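Side-chain contact in bromodomain protein, putative (Plasmodium falciparum 3D7, PDB 4PY6), which probably binds acetylated lysine through its bromodomain, the part crystallised here, which holds a dihydropteridinone ligand in its pocket: residues Asp29-Leu34 against Ile88-Asp93. Sequence-based numbering, arbitrary orientation.
Sequences DNVLKL and IDFYHD
Phe90 bridges the core of the bundle, driving its ring end-first at Val31 and Leu32 on helix 22-32. Starting at its root, CB points from helix 87-104 toward helix 22-32, and CG lies anti to the backbone N (chi1 158°), which carries the ring away from its own helix and across the interior. CG, CD1 and CD2 stay farther from Val31 and Leu32; the contact with them is made by the outer three carbons. On one flank, CE1 comes to 4.1 Å from CG1 of Val31. The tip carbon CZ meets the same methyl, with CZ to Val31 CG1 at 4.2 Å, so this branch sits against the CE1-CZ corner. On the other flank, CE2 lies 4.2 Å from CB of Leu32, touching the root of that side chain rather than its methyls. Both partners lie at the ring edge, near its plane, so neither stacks on a face. Val31 presents CG1 because that branch is anti to its backbone N (chi1 -173°).

The ring spans much of the distance between the two backbones, where Leu32 CA and Phe90 CA are 9.8 Å apart. The two helices are the Z and B helices of the left-handed four-helix bromodomain bundle, facing each other on a diagonal. The A and C helices pack alongside: Phe90 also touches Ile75 on helix 72-81 and Trp129 on helix 112-138, while Val31 rests on Phe125 and Leu32 on Tyr72 and Ser76.

All three residues are buried, and every atom meeting across the pair is carbon. Cohesion here therefore comes from dispersion and the exclusion of water, with one aromatic side chain joining diagonally placed helices through the hydrophobic core.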
ATOM      1  N   ASP A  29      -9.423  11.125  -8.724  1.00 23.21           N
ATOM      2  CA  ASP A  29      -9.532   9.876  -9.484  1.00 24.04           C
ATOM      3  C   ASP A  29      -8.290   8.989  -9.559  1.00 27.94           C
ATOM      4  O   ASP A  29      -8.431   7.769  -9.665  1.00 28.37           O
ATOM      5  CB  ASP A  29     -10.079  10.157 -10.897  1.00 26.75           C
ATOM      6  CG  ASP A  29     -11.379  10.943 -10.923  1.00 36.09           C
ATOM      7  OD1 ASP A  29     -12.343  10.527 -10.238  1.00 36.82           O
ATOM      8  OD2 ASP A  29     -11.440  11.961 -11.644  1.00 41.23           O
ATOM      9  N   ASN A  30      -7.087   9.584  -9.542  1.00 23.86           N
ATOM     10  CA  ASN A  30      -5.843   8.820  -9.675  1.00 23.92           C
ATOM     11  C   ASN A  30      -5.083   8.566  -8.366  1.00 26.76           C
ATOM     12  O   ASN A  30      -4.203   7.699  -8.335  1.00 26.79           O
ATOM     13  CB  ASN A  30      -4.943   9.431 -10.756  1.00 24.83           C
ATOM     14  CG  ASN A  30      -5.631   9.627 -12.089  1.00 47.15           C
ATOM     15  OD1 ASN A  30      -6.105  10.717 -12.415  1.00 41.10           O
ATOM     16  ND2 ASN A  30      -5.717   8.572 -12.882  1.00 41.07           N
ATOM     17  N   VAL A  31      -5.416   9.303  -7.287  1.00 21.84           N
ATOM     18  CA  VAL A  31      -4.749   9.125  -5.994  1.00 21.00           C
ATOM     19  C   VAL A  31      -5.736   8.633  -4.923  1.00 24.72           C
ATOM     20  O   VAL A  31      -5.610   7.499  -4.457  1.00 24.86           O
ATOM     21  CB  VAL A  31      -3.904  10.356  -5.537  1.00 23.97           C
ATOM     22  CG1 VAL A  31      -3.098  10.039  -4.278  1.00 23.53           C
ATOM     23  CG2 VAL A  31      -2.973  10.845  -6.647  1.00 23.94           C
ATOM     24  N   LEU A  32      -6.721   9.478  -4.560  1.00 20.91           N
ATOM     25  CA  LEU A  32      -7.735   9.208  -3.539  1.00 20.83           C
ATOM     26  C   LEU A  32      -8.651   8.016  -3.853  1.00 25.84           C
ATOM     27  O   LEU A  32      -8.880   7.198  -2.961  1.00 25.71           O
ATOM     28  CB  LEU A  32      -8.549  10.491  -3.238  1.00 20.43           C
ATOM     29  CG  LEU A  32      -9.642  10.444  -2.157  1.00 25.21           C
ATOM     30  CD1 LEU A  32      -9.052  10.304  -0.765  1.00 24.94           C
ATOM     31  CD2 LEU A  32     -10.493  11.691  -2.208  1.00 27.63           C
ATOM     32  N   LYS A  33      -9.158   7.911  -5.106  1.00 23.20           N
ATOM     33  CA  LYS A  33     -10.069   6.843  -5.557  1.00 24.45           C
ATOM     34  C   LYS A  33      -9.514   5.434  -5.319  1.00 29.84           C
ATOM     35  O   LYS A  33     -10.270   4.535  -4.948  1.00 30.41           O
ATOM     36  CB  LYS A  33     -10.437   7.026  -7.040  1.00 27.53           C
ATOM     37  CG  LYS A  33     -11.708   6.295  -7.470  1.00 41.39           C
ATOM     38  CD  LYS A  33     -11.466   5.417  -8.694  1.00 52.24           C
ATOM     39  CE  LYS A  33     -12.059   5.985  -9.963  1.00 63.38           C
ATOM     40  NZ  LYS A  33     -13.528   5.766 -10.038  1.00 73.69           N
ATOM     41  N   LEU A  34      -8.196   5.254  -5.527  1.00 26.47           N
ATOM     42  CA  LEU A  34      -7.515   3.971  -5.353  1.00 27.26           C
ATOM     43  C   LEU A  34      -7.184   3.653  -3.885  1.00 30.74           C
ATOM     44  O   LEU A  34      -6.845   2.508  -3.577  1.00 31.55           O
ATOM     45  CB  LEU A  34      -6.254   3.886  -6.242  1.00 27.55           C
ATOM     46  CG  LEU A  34      -6.439   4.079  -7.760  1.00 32.77           C
ATOM     47  CD1 LEU A  34      -5.106   4.084  -8.467  1.00 33.21           C
ATOM     48  CD2 LEU A  34      -7.328   2.997  -8.368  1.00 36.73           C
ATOM     49  N   ILE A  88      -0.397  20.388  -2.555  1.00 21.74           N
ATOM     50  CA  ILE A  88       0.349  19.974  -1.358  1.00 21.38           C
ATOM     51  C   ILE A  88      -0.523  19.966  -0.086  1.00 24.76           C
ATOM     52  O   ILE A  88      -0.224  19.222   0.850  1.00 24.35           O
ATOM     53  CB  ILE A  88       1.645  20.824  -1.189  1.00 25.24           C
ATOM     54  CG1 ILE A  88       2.726  20.091  -0.361  1.00 25.75           C
ATOM     55  CG2 ILE A  88       1.349  22.221  -0.625  1.00 26.42           C
ATOM     56  CD1 ILE A  88       3.540  19.035  -1.116  1.00 32.18           C
ATOM     57  N   ASP A  89      -1.584  20.805  -0.053  1.00 21.06           N
ATOM     58  CA  ASP A  89      -2.522  20.896   1.068  1.00 20.51           C
ATOM     59  C   ASP A  89      -3.312  19.586   1.201  1.00 23.52           C
ATOM     60  O   ASP A  89      -3.655  19.193   2.314  1.00 23.56           O
ATOM     61  CB  ASP A  89      -3.459  22.107   0.904  1.00 22.60           C
ATOM     62  CG  ASP A  89      -2.776  23.464   0.844  1.00 33.28           C
ATOM     63  OD1 ASP A  89      -1.740  23.643   1.525  1.00 34.14           O
ATOM     64  OD2 ASP A  89      -3.306  24.362   0.157  1.00 40.14           O
ATOM     65  N   PHE A  90      -3.554  18.901   0.060  1.00 19.48           N
ATOM     66  CA  PHE A  90      -4.217  17.595  -0.019  1.00 18.84           C
ATOM     67  C   PHE A  90      -3.232  16.532   0.483  1.00 22.62           C
ATOM     68  O   PHE A  90      -3.634  15.637   1.227  1.00 22.49           O
ATOM     69  CB  PHE A  90      -4.660  17.312  -1.473  1.00 20.44           C
ATOM     70  CG  PHE A  90      -4.874  15.862  -1.856  1.00 21.66           C
ATOM     71  CD1 PHE A  90      -3.823  15.091  -2.342  1.00 24.61           C
ATOM     72  CD2 PHE A  90      -6.136  15.286  -1.785  1.00 23.41           C
ATOM     73  CE1 PHE A  90      -4.021  13.756  -2.705  1.00 25.52           C
ATOM     74  CE2 PHE A  90      -6.336  13.953  -2.158  1.00 26.29           C
ATOM     75  CZ  PHE A  90      -5.277  13.198  -2.618  1.00 24.56           C
ATOM     76  N   TYR A  91      -1.950  16.637   0.059  1.00 19.04           N
ATOM     77  CA  TYR A  91      -0.841  15.755   0.438  1.00 18.82           C
ATOM     78  C   TYR A  91      -0.681  15.740   1.962  1.00 23.36           C
ATOM     79  O   TYR A  91      -0.588  14.662   2.551  1.00 23.33           O
ATOM     80  CB  TYR A  91       0.469  16.201  -0.263  1.00 19.89           C
ATOM     81  CG  TYR A  91       1.718  15.500   0.225  1.00 21.57           C
ATOM     82  CD1 TYR A  91       2.127  14.292  -0.333  1.00 23.86           C
ATOM     83  CD2 TYR A  91       2.505  16.052   1.233  1.00 22.54           C
ATOM     84  CE1 TYR A  91       3.265  13.631   0.126  1.00 24.98           C
ATOM     85  CE2 TYR A  91       3.641  15.396   1.706  1.00 23.98           C
ATOM     86  CZ  TYR A  91       4.020  14.187   1.146  1.00 30.88           C
ATOM     87  OH  TYR A  91       5.144  13.540   1.596  1.00 32.15           O
ATOM     88  N   HIS A  92      -0.661  16.935   2.590  1.00 20.22           N
ATOM     89  CA  HIS A  92      -0.528  17.109   4.037  1.00 20.25           C
ATOM     90  C   HIS A  92      -1.692  16.498   4.804  1.00 23.09           C
ATOM     91  O   HIS A  92      -1.466  15.905   5.858  1.00 22.99           O
ATOM     92  CB  HIS A  92      -0.345  18.591   4.407  1.00 21.46           C
ATOM     93  CG  HIS A  92       0.973  19.174   3.990  1.00 25.49           C
ATOM     94  ND1 HIS A  92       1.112  20.530   3.745  1.00 27.75           N
ATOM     95  CD2 HIS A  92       2.169  18.571   3.793  1.00 27.47           C
ATOM     96  CE1 HIS A  92       2.379  20.705   3.409  1.00 27.73           C
ATOM     97  NE2 HIS A  92       3.053  19.555   3.422  1.00 28.02           N
ATOM     98  N   ASP A  93      -2.926  16.613   4.263  1.00 18.60           N
ATOM     99  CA  ASP A  93      -4.140  16.054   4.868  1.00 17.97           C
ATOM    100  C   ASP A  93      -4.176  14.533   4.764  1.00 21.41           C
ATOM    101  O   ASP A  93      -4.547  13.869   5.731  1.00 21.06           O
ATOM    102  CB  ASP A  93      -5.411  16.687   4.274  1.00 19.47           C
ATOM    103  CG  ASP A  93      -5.897  17.960   4.958  1.00 27.32           C
ATOM    104  OD1 ASP A  93      -5.202  18.449   5.877  1.00 27.67           O
ATOM    105  OD2 ASP A  93      -6.983  18.450   4.591  1.00 32.29           O
TER